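Local atomic coordinates of hypothetical protein MM_2497 (Methanosarcina mazei, PDB entry 2I5E), a protein that probably catalyses the guanylylation of (2S)-2-phospholactate with GTP, a step in the biosynthesis of coenzyme F420. Residues Asp97-Glu108 with Tyr163-Ile172; Ile109-Cys117 with Ala128-Tyr137. One frame throughout, in Å; residues are numbered along the deposited sequence.

Interaction 1. Residues Asp97-Glu108 with Tyr163-Ile172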
loop_
_atom_site.group_PDB
_atom_site.type_symbol
_atom_site.label_atom_id
_atom_site.label_comp_id
_atom_site.label_asym_id
_atom_site.label_seq_id
_atom_site.Cartn_x
_atom_site.Cartn_y
_atom_site.Cartn_z
ATOM N N ASP A 97 5.165 11.042 8.929
ATOM C CA ASP A 97 5.943 10.425 7.908
ATOM C C ASP A 97 5.151 9.936 6.709
ATOM O O ASP A 97 5.450 8.869 6.119
ATOM C CB ASP A 97 6.829 9.299 8.505
ATOM C CG ASP A 97 6.044 8.222 9.182
ATOM O OD1 ASP A 97 4.823 8.366 9.297
ATOM O OD2 ASP A 97 6.660 7.203 9.568
ATOM N N LEU A 98 4.114 10.720 6.363
ATOM C CA LEU A 98 3.177 10.358 5.347
ATOM C C LEU A 98 3.226 11.436 4.220
ATOM O O LEU A 98 2.304 12.174 4.079
ATOM C CB LEU A 98 1.761 10.258 5.991
ATOM C CG LEU A 98 1.629 9.328 7.278
ATOM C CD1 LEU A 98 0.226 9.250 7.749
ATOM C CD2 LEU A 98 2.067 7.921 7.037
ATOM N N PRO A 99 4.307 11.487 3.437
ATOM C CA PRO A 99 4.400 12.501 2.409
ATOM C C PRO A 99 3.480 12.316 1.160
ATOM O O PRO A 99 3.432 13.211 0.307
ATOM C CB PRO A 99 5.891 12.484 2.070
ATOM C CG PRO A 99 6.212 11.025 2.148
ATOM C CD PRO A 99 5.530 10.642 3.443
ATOM N N LEU A 100 2.723 11.216 1.088
ATOM C CA LEU A 100 1.801 10.910 -0.035
ATOM C C LEU A 100 0.349 11.202 0.345
ATOM O O LEU A 100 -0.568 11.021 -0.435
ATOM C CB LEU A 100 1.999 9.443 -0.494
ATOM C CG LEU A 100 3.424 9.104 -0.946
ATOM C CD1 LEU A 100 3.473 7.720 -1.578
ATOM C CD2 LEU A 100 3.982 10.188 -1.951
ATOM N N LEU A 101 0.170 11.660 1.564
ATOM C CA LEU A 101 -1.118 11.917 2.117
ATOM C C LEU A 101 -1.536 13.282 1.656
ATOM O O LEU A 101 -0.722 14.240 1.692
ATOM C CB LEU A 101 -1.002 11.904 3.631
ATOM C CG LEU A 101 -2.281 12.142 4.359
ATOM C CD1 LEU A 101 -3.138 10.855 4.306
ATOM C CD2 LEU A 101 -1.927 12.606 5.789
ATOM N N SER A 102 -2.780 13.350 1.189
ATOM C CA SER A 102 -3.334 14.449 0.367
ATOM C C SER A 102 -4.435 15.037 1.221
ATOM O O SER A 102 -4.889 14.430 2.193
ATOM C CB SER A 102 -3.976 13.919 -0.892
ATOM O OG SER A 102 -5.155 13.149 -0.532
ATOM N N PRO A 103 -4.821 16.285 0.944
ATOM C CA PRO A 103 -5.987 16.766 1.652
ATOM C C PRO A 103 -7.226 15.947 1.366
ATOM O O PRO A 103 -8.063 15.843 2.216
ATOM C CB PRO A 103 -6.140 18.195 1.099
ATOM C CG PRO A 103 -4.713 18.622 0.739
ATOM C CD PRO A 103 -4.131 17.367 0.168
ATOM N N GLU A 104 -7.353 15.389 0.166
ATOM C CA GLU A 104 -8.492 14.555 -0.198
ATOM C C GLU A 104 -8.517 13.337 0.673
ATOM O O GLU A 104 -9.602 12.911 1.090
ATOM C CB GLU A 104 -8.512 14.195 -1.697
ATOM C CG GLU A 104 -9.892 13.537 -2.183
ATOM C CD GLU A 104 -9.967 13.115 -3.747
ATOM O OE1 GLU A 104 -11.043 13.342 -4.418
ATOM O OE2 GLU A 104 -8.978 12.565 -4.313
ATOM N N HIS A 105 -7.326 12.734 0.975
ATOM C CA HIS A 105 -7.342 11.541 1.915
ATOM C C HIS A 105 -7.822 12.060 3.244
ATOM O O HIS A 105 -8.667 11.462 3.832
ATOM C CB HIS A 105 -5.959 10.982 2.141
ATOM C CG HIS A 105 -5.312 10.495 0.911
ATOM N ND1 HIS A 105 -5.943 9.612 0.048
ATOM C CD2 HIS A 105 -4.114 10.750 0.368
ATOM C CE1 HIS A 105 -5.125 9.289 -0.942
ATOM N NE2 HIS A 105 -4.033 10.019 -0.797
ATOM N N ILE A 106 -7.275 13.174 3.763
ATOM C CA ILE A 106 -7.716 13.574 5.105
ATOM C C ILE A 106 -9.284 13.941 5.174
ATOM O O ILE A 106 -10.022 13.574 6.125
ATOM C CB ILE A 106 -6.687 14.542 5.927
ATOM C CG1 ILE A 106 -7.308 15.791 6.402
ATOM C CG2 ILE A 106 -5.176 14.701 5.445
ATOM C CD1 ILE A 106 -7.035 15.888 7.781
ATOM N N LYS A 107 -9.780 14.595 4.111
ATOM C CA LYS A 107 -11.248 14.878 4.003
ATOM C C LYS A 107 -11.994 13.582 4.122
ATOM O O LYS A 107 -12.879 13.511 4.948
ATOM C CB LYS A 107 -11.617 15.630 2.671
ATOM C CG LYS A 107 -11.145 17.121 2.670
ATOM C CD LYS A 107 -11.019 17.813 1.280
ATOM C CE LYS A 107 -12.272 17.738 0.353
ATOM N NZ LYS A 107 -12.565 19.073 -0.516
ATOM N N GLU A 108 -11.605 12.541 3.362
ATOM C CA GLU A 108 -12.347 11.252 3.418
ATOM C C GLU A 108 -12.205 10.522 4.707
ATOM O O GLU A 108 -13.178 9.951 5.220
ATOM C CB GLU A 108 -12.053 10.278 2.254
ATOM C CG GLU A 108 -12.054 10.918 0.891
ATOM C CD GLU A 108 -11.870 9.921 -0.280
ATOM O OE1 GLU A 108 -12.056 10.343 -1.439
ATOM O OE2 GLU A 108 -11.493 8.753 -0.065
ATOM N N TYR A 163 -9.559 2.424 6.060
ATOM C CA TYR A 163 -9.397 3.282 4.928
ATOM C C TYR A 163 -8.354 2.669 4.018
ATOM O O TYR A 163 -7.223 2.571 4.435
ATOM C CB TYR A 163 -8.846 4.668 5.399
ATOM C CG TYR A 163 -8.873 5.710 4.300
ATOM C CD1 TYR A 163 -10.064 6.148 3.794
ATOM C CD2 TYR A 163 -7.708 6.228 3.761
ATOM C CE1 TYR A 163 -10.123 7.077 2.760
ATOM C CE2 TYR A 163 -7.731 7.184 2.705
ATOM C CZ TYR A 163 -8.946 7.602 2.265
ATOM O OH TYR A 163 -9.028 8.500 1.266
ATOM N N ASP A 164 -8.695 2.310 2.786
ATOM C CA ASP A 164 -7.837 1.506 1.934
ATOM C C ASP A 164 -7.178 2.380 0.891
ATOM O O ASP A 164 -7.684 2.534 -0.191
ATOM C CB ASP A 164 -8.680 0.412 1.243
ATOM C CG ASP A 164 -7.888 -0.348 0.199
ATOM O OD1 ASP A 164 -6.657 -0.553 0.388
ATOM O OD2 ASP A 164 -8.454 -0.705 -0.846
ATOM N N SER A 165 -6.011 2.921 1.190
ATOM C CA SER A 165 -5.340 3.851 0.342
ATOM C C SER A 165 -3.861 3.433 0.331
ATOM O O SER A 165 -3.241 3.428 1.373
ATOM C CB SER A 165 -5.364 5.235 1.035
ATOM O OG SER A 165 -4.577 6.123 0.287
ATOM N N PHE A 166 -3.287 3.267 -0.851
ATOM C CA PHE A 166 -1.877 3.043 -1.078
ATOM C C PHE A 166 -1.086 4.296 -0.600
ATOM O O PHE A 166 -0.006 4.162 -0.019
ATOM C CB PHE A 166 -1.654 2.780 -2.604
ATOM C CG PHE A 166 -0.252 2.273 -2.994
ATOM C CD1 PHE A 166 -0.050 0.974 -3.367
ATOM C CD2 PHE A 166 0.845 3.123 -3.008
ATOM C CE1 PHE A 166 1.231 0.532 -3.790
ATOM C CE2 PHE A 166 2.125 2.695 -3.353
ATOM C CZ PHE A 166 2.319 1.424 -3.755
HETATM N N MSE A 167 -1.561 5.497 -0.922
HETATM C CA MSE A 167 -0.757 6.695 -0.688
HETATM C C MSE A 167 -0.740 7.005 0.820
HETATM O O MSE A 167 0.312 7.303 1.356
HETATM C CB MSE A 167 -1.314 7.886 -1.428
HETATM C CG MSE A 167 -1.334 7.755 -2.972
HETATM SE SE MSE A 167 0.360 7.393 -3.808
HETATM C CE MSE A 167 -0.210 5.844 -4.989
ATOM N N ALA A 168 -1.890 6.908 1.506
ATOM C CA ALA A 168 -1.927 7.233 2.928
ATOM C C ALA A 168 -1.300 6.050 3.733
ATOM O O ALA A 168 -0.927 6.172 4.900
ATOM C CB ALA A 168 -3.435 7.485 3.404
ATOM N N GLY A 169 -1.193 4.903 3.105
ATOM C CA GLY A 169 -0.530 3.797 3.744
ATOM C C GLY A 169 0.960 3.619 3.549
ATOM O O GLY A 169 1.545 2.721 4.153
ATOM N N THR A 170 1.584 4.486 2.743
ATOM C CA THR A 170 3.062 4.540 2.557
ATOM C C THR A 170 3.668 5.485 3.565
ATOM O O THR A 170 3.737 6.723 3.373
ATOM C CB THR A 170 3.341 4.975 1.129
ATOM O OG1 THR A 170 2.626 4.074 0.283
ATOM C CG2 THR A 170 4.814 4.906 0.726
ATOM N N ASP A 171 4.085 4.906 4.694
ATOM C CA ASP A 171 4.883 5.621 5.660
ATOM C C ASP A 171 6.332 5.377 5.245
ATOM O O ASP A 171 6.681 4.343 4.658
ATOM C CB ASP A 171 4.630 5.132 7.075
ATOM C CG ASP A 171 4.693 3.600 7.204
ATOM O OD1 ASP A 171 3.805 2.898 6.712
ATOM O OD2 ASP A 171 5.670 3.115 7.756
ATOM N N ILE A 172 7.182 6.323 5.586
ATOM C CA ILE A 172 8.493 6.317 5.001
ATOM C C ILE A 172 9.361 6.034 6.165
ATOM O O ILE A 172 9.541 6.926 6.994
ATOM C CB ILE A 172 8.794 7.647 4.195
ATOM C CG1 ILE A 172 8.204 7.528 2.735
ATOM C CG2 ILE A 172 10.321 7.786 3.959
ATOM C CD1 ILE A 172 6.893 8.018 2.577
HETATM O O HOH W 1 6.502 4.318 9.903
HETATM O O HOH W 2 2.255 8.752 2.720
#
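The imidazole of His105 carries the methyl group of Ala168 over one face and meets the phenol oxygen of Tyr163 at its edge, close to the ring plane. CB of Met167, a selenomethionine, approaches obliquely, 3.5 Å from NE2 of His105, and Ser165 OG also comes in at a slant. The Tyr163 ring receives its partners at the hydroxyl end, near its own plane. There OH donates to OE2 of Glu108 at 2.8 Å, arriving from above the carboxylate, whose plane stands 82° to the ring. The same OH accepts a weak bond from His105 ND1 (3.5 Å). The phenol reaches this point because CG of Tyr163 is trans to the backbone N (chi1 -170°), which sends the ring toward helix 103-109. A phenylalanine here would probably leave Glu108 OE2 and His105 ND1 without the oxygen that joins them. Ser165 OG accepts from Ala168 N in an ST motif and also bonds Asp164 of the second subunit, whose side chain packs on His105, so this end lies at the dimer interface. The loop between strand 160-162 and helix 175-184 thus packs along the start of helix 103-109 and the turn Leu98-Leu101 before it. There Leu101 CD1 rests on Ala168 CB at 3.5 Å, and Leu100 CB packs 3.8 Å from Met167 CB. One water takes the N-H of Leu100 and donates to the carbonyls of Met167 and Thr170, bridging two turns. At the far end Ile172 N gives a weak bond to Asp97 O. Asp97 OD2 forms a salt bridge with Lys16 and Asp171 OD2 one with Lys122; the two oxygens stand 4.6 Å apart, so each carboxylate is held by its own lysine and by one shared, donating water.

Interaction 2. Residues Ile109-Cys117 with Ala128-Tyr137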
loop_
_atom_site.group_PDB
_atom_site.type_symbol
_atom_site.label_atom_id
_atom_site.label_comp_id
_atom_site.label_asym_id
_atom_site.label_seq_id
_atom_site.Cartn_x
_atom_site.Cartn_y
_atom_site.Cartn_z
ATOM N N ILE A 109 -10.995 10.502 5.262
ATOM C CA ILE A 109 -10.834 9.838 6.567
ATOM C C ILE A 109 -11.733 10.427 7.662
ATOM O O ILE A 109 -12.446 9.696 8.410
ATOM C CB ILE A 109 -9.400 9.805 7.008
ATOM C CG1 ILE A 109 -8.593 8.910 6.103
ATOM C CG2 ILE A 109 -9.251 9.206 8.515
ATOM C CD1 ILE A 109 -7.017 9.394 6.019
ATOM N N SER A 110 -11.725 11.736 7.791
ATOM C CA SER A 110 -12.484 12.332 8.864
ATOM C C SER A 110 -14.005 12.435 8.551
ATOM O O SER A 110 -14.719 12.907 9.373
ATOM C CB SER A 110 -11.916 13.719 9.185
ATOM O OG SER A 110 -11.734 14.519 8.019
ATOM N N SER A 111 -14.466 11.981 7.375
ATOM C CA SER A 111 -15.899 11.941 6.964
ATOM C C SER A 111 -16.423 10.543 7.105
ATOM O O SER A 111 -17.512 10.244 6.634
ATOM C CB SER A 111 -16.060 12.335 5.499
ATOM O OG SER A 111 -15.481 13.632 5.362
ATOM N N THR A 112 -15.678 9.679 7.792
ATOM C CA THR A 112 -16.122 8.315 7.884
ATOM C C THR A 112 -17.499 8.286 8.490
ATOM O O THR A 112 -17.893 9.197 9.235
ATOM C CB THR A 112 -15.224 7.447 8.732
ATOM O OG1 THR A 112 -15.708 6.090 8.673
ATOM C CG2 THR A 112 -15.130 7.956 10.163
ATOM N N GLU A 113 -18.237 7.232 8.187
ATOM C CA GLU A 113 -19.560 7.147 8.692
ATOM C C GLU A 113 -19.490 6.251 9.908
ATOM O O GLU A 113 -20.441 6.257 10.690
ATOM C CB GLU A 113 -20.552 6.710 7.606
ATOM C CG GLU A 113 -21.194 7.939 6.916
ATOM C CD GLU A 113 -21.798 7.647 5.522
ATOM O OE1 GLU A 113 -21.914 6.444 5.122
ATOM O OE2 GLU A 113 -22.186 8.633 4.833
ATOM N N LYS A 114 -18.334 5.580 10.107
ATOM C CA LYS A 114 -18.113 4.759 11.334
ATOM C C LYS A 114 -17.623 5.575 12.542
ATOM O O LYS A 114 -17.237 6.731 12.398
ATOM C CB LYS A 114 -17.129 3.580 11.119
ATOM C CG LYS A 114 -17.512 2.606 9.982
ATOM C CD LYS A 114 -18.864 1.969 10.287
ATOM C CE LYS A 114 -19.510 1.339 9.059
ATOM N NZ LYS A 114 -19.526 -0.137 9.241
ATOM N N ASP A 115 -17.585 4.920 13.697
ATOM C CA ASP A 115 -17.060 5.470 14.919
ATOM C C ASP A 115 -15.567 5.740 14.895
ATOM O O ASP A 115 -15.101 6.727 15.528
ATOM C CB ASP A 115 -17.343 4.508 16.030
ATOM C CG ASP A 115 -18.812 4.420 16.348
ATOM O OD1 ASP A 115 -19.586 5.352 16.019
ATOM O OD2 ASP A 115 -19.191 3.380 16.891
ATOM N N VAL A 116 -14.800 4.836 14.258
ATOM C CA VAL A 116 -13.343 5.079 14.042
ATOM C C VAL A 116 -12.926 4.851 12.626
ATOM O O VAL A 116 -13.554 4.061 11.906
ATOM C CB VAL A 116 -12.397 4.568 15.194
ATOM C CG1 VAL A 116 -13.148 3.919 16.399
ATOM C CG2 VAL A 116 -11.074 3.839 14.721
ATOM N N CYS A 117 -12.013 5.676 12.109
ATOM C CA CYS A 117 -11.443 5.288 10.815
ATOM C C CYS A 117 -9.980 5.043 11.000
ATOM O O CYS A 117 -9.246 5.816 11.655
ATOM C CB CYS A 117 -11.686 6.310 9.748
ATOM S SG CYS A 117 -11.100 5.859 8.131
ATOM N N ALA A 128 -2.871 6.619 10.489
ATOM C CA ALA A 128 -3.805 7.693 10.760
ATOM C C ALA A 128 -4.947 7.002 11.495
ATOM O O ALA A 128 -5.280 5.865 11.216
ATOM C CB ALA A 128 -4.318 8.321 9.369
ATOM N N LEU A 129 -5.494 7.704 12.490
ATOM C CA LEU A 129 -6.568 7.194 13.297
ATOM C C LEU A 129 -7.535 8.372 13.536
ATOM O O LEU A 129 -7.114 9.414 14.066
ATOM C CB LEU A 129 -5.989 6.703 14.621
ATOM C CG LEU A 129 -6.759 5.724 15.523
ATOM C CD1 LEU A 129 -7.406 4.533 14.718
ATOM C CD2 LEU A 129 -5.752 5.250 16.552
ATOM N N PHE A 130 -8.786 8.201 13.111
ATOM C CA PHE A 130 -9.887 9.111 13.374
ATOM C C PHE A 130 -10.872 8.453 14.360
ATOM O O PHE A 130 -11.475 7.429 14.072
ATOM C CB PHE A 130 -10.584 9.635 12.067
ATOM C CG PHE A 130 -11.638 10.716 12.325
ATOM C CD1 PHE A 130 -11.287 11.985 12.795
ATOM C CD2 PHE A 130 -13.012 10.414 12.198
ATOM C CE1 PHE A 130 -12.265 12.964 13.098
ATOM C CE2 PHE A 130 -14.007 11.358 12.474
ATOM C CZ PHE A 130 -13.638 12.626 12.909
ATOM N N ILE A 131 -10.968 9.066 15.539
ATOM C CA ILE A 131 -11.739 8.614 16.629
ATOM C C ILE A 131 -12.848 9.651 16.942
ATOM O O ILE A 131 -12.538 10.706 17.432
ATOM C CB ILE A 131 -10.785 8.474 17.851
ATOM C CG1 ILE A 131 -9.570 7.525 17.489
ATOM C CG2 ILE A 131 -11.569 8.085 19.104
ATOM C CD1 ILE A 131 -8.190 8.088 17.993
ATOM N N LYS A 132 -14.116 9.338 16.666
ATOM C CA LYS A 132 -15.248 10.246 16.937
ATOM C C LYS A 132 -15.505 10.363 18.431
ATOM O O LYS A 132 -15.885 11.407 18.885
ATOM C CB LYS A 132 -16.521 9.707 16.299
ATOM C CG LYS A 132 -16.589 9.919 14.827
ATOM C CD LYS A 132 -17.904 9.486 14.216
ATOM C CE LYS A 132 -17.694 9.425 12.707
ATOM N NZ LYS A 132 -18.934 8.821 12.209
ATOM N N ASN A 133 -15.300 9.312 19.207
ATOM C CA ASN A 133 -15.573 9.374 20.640
ATOM C C ASN A 133 -14.398 9.135 21.508
ATOM O O ASN A 133 -14.283 8.063 22.072
ATOM C CB ASN A 133 -16.686 8.391 20.990
ATOM C CG ASN A 133 -17.832 8.394 19.934
ATOM O OD1 ASN A 133 -18.535 9.437 19.685
ATOM N ND2 ASN A 133 -18.005 7.238 19.269
ATOM N N PRO A 134 -13.557 10.117 21.725
ATOM C CA PRO A 134 -12.288 9.880 22.400
ATOM C C PRO A 134 -12.404 9.283 23.789
ATOM O O PRO A 134 -11.489 8.709 24.313
ATOM C CB PRO A 134 -11.664 11.261 22.458
ATOM C CG PRO A 134 -12.664 12.201 21.802
ATOM C CD PRO A 134 -13.575 11.393 21.016
ATOM N N SER A 135 -13.576 9.417 24.369
ATOM C CA SER A 135 -13.808 9.106 25.793
ATOM C C SER A 135 -13.876 7.612 25.908
ATOM O O SER A 135 -13.610 7.088 26.974
ATOM C CB SER A 135 -15.134 9.767 26.320
ATOM O OG SER A 135 -16.247 9.620 25.417
ATOM N N LYS A 136 -14.177 6.955 24.770
ATOM C CA LYS A 136 -14.400 5.504 24.643
ATOM C C LYS A 136 -13.260 4.761 23.917
ATOM O O LYS A 136 -13.382 3.572 23.662
ATOM C CB LYS A 136 -15.711 5.245 23.873
ATOM C CG LYS A 136 -16.960 5.078 24.746
ATOM C CD LYS A 136 -17.998 4.345 23.959
ATOM C CE LYS A 136 -18.739 3.318 24.801
ATOM N NZ LYS A 136 -19.475 2.400 23.849
ATOM N N TYR A 137 -12.170 5.456 23.598
ATOM C CA TYR A 137 -11.055 4.903 22.831
ATOM C C TYR A 137 -9.740 5.035 23.522
ATOM O O TYR A 137 -9.498 6.036 24.186
ATOM C CB TYR A 137 -10.981 5.547 21.450
ATOM C CG TYR A 137 -10.293 4.578 20.468
ATOM C CD1 TYR A 137 -10.980 3.457 19.950
ATOM C CD2 TYR A 137 -8.942 4.765 20.105
ATOM C CE1 TYR A 137 -10.327 2.560 19.054
ATOM C CE2 TYR A 137 -8.296 3.885 19.209
ATOM C CZ TYR A 137 -8.976 2.795 18.716
ATOM O OH TYR A 137 -8.304 1.966 17.859
HETATM O O HOH W 3 -14.877 6.701 18.548
#
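Phe130 lays one ring face against the backbone of Ser110: CA of Ser110 sits 3.8 Å from the ring centroid, only 9° off the normal, a CH-pi contact. Thr112 CG2 touches the ring edge near CD2, while CG2 of Ile109 packs on Phe130 CB at 3.8 Å. Turned away from its own backbone N (chi1 -173°), the phenyl group reaches the chain between the helix end and the strand. At the backbone of Phe130, Cys117 and Phe130 form an antiparallel hydrogen-bonded pair: Cys117 N to Phe130 O is 2.7 Å, and Phe130 N to Cys117 O is 2.8 Å. The next pair, Val116 with Ile131, is non-hydrogen-bonded and puts its side chains on the other side of the sheet, where Val116 CG2 meets Leu129 CD1 at 3.7 Å. Beyond the strand, Lys132 N bonds Asp115 O almost straight, at 3.0 Å. The extended Lys132 side chain carries NZ to the carbonyl of Thr112 (3.2 Å), above that carbonyl's plane, so the ammonium sits against the carbonyls of the turn before strand 116-120, with a further weak bond to Glu113 O. The contact thus lies at the open end of the hairpin 116-120/126-131: Phe130 and Ile109 both reach Leu92 of strand 91-94 on one side, Val116, Leu129 and Tyr137 pack against helix 145-154 on the other, and Val116 bonds through its backbone to Asp159 and Glu161.

Interaction 2 is nested in the chain inside the loop closed by interaction 1; their centres lie about 16 Å apart. Helix 103-109 runs from one into the other and leads to strand 116-120. The two meet at Tyr163, whose CD2 is 3.7 Å from Ile109 CG1 and whose CB is 3.7 Å from Cys117 SG, so its ring packs on the helix end and its CB on the hairpin strand. Interaction 1 reaches the second subunit, whereas the segments of interaction 2 touch no other protein chain of the assembly. In interaction 1, Thr170 OG1 is hydrogen-bonded to a Tris molecule, probably from the crystallisation liquor, which may mark a pocket.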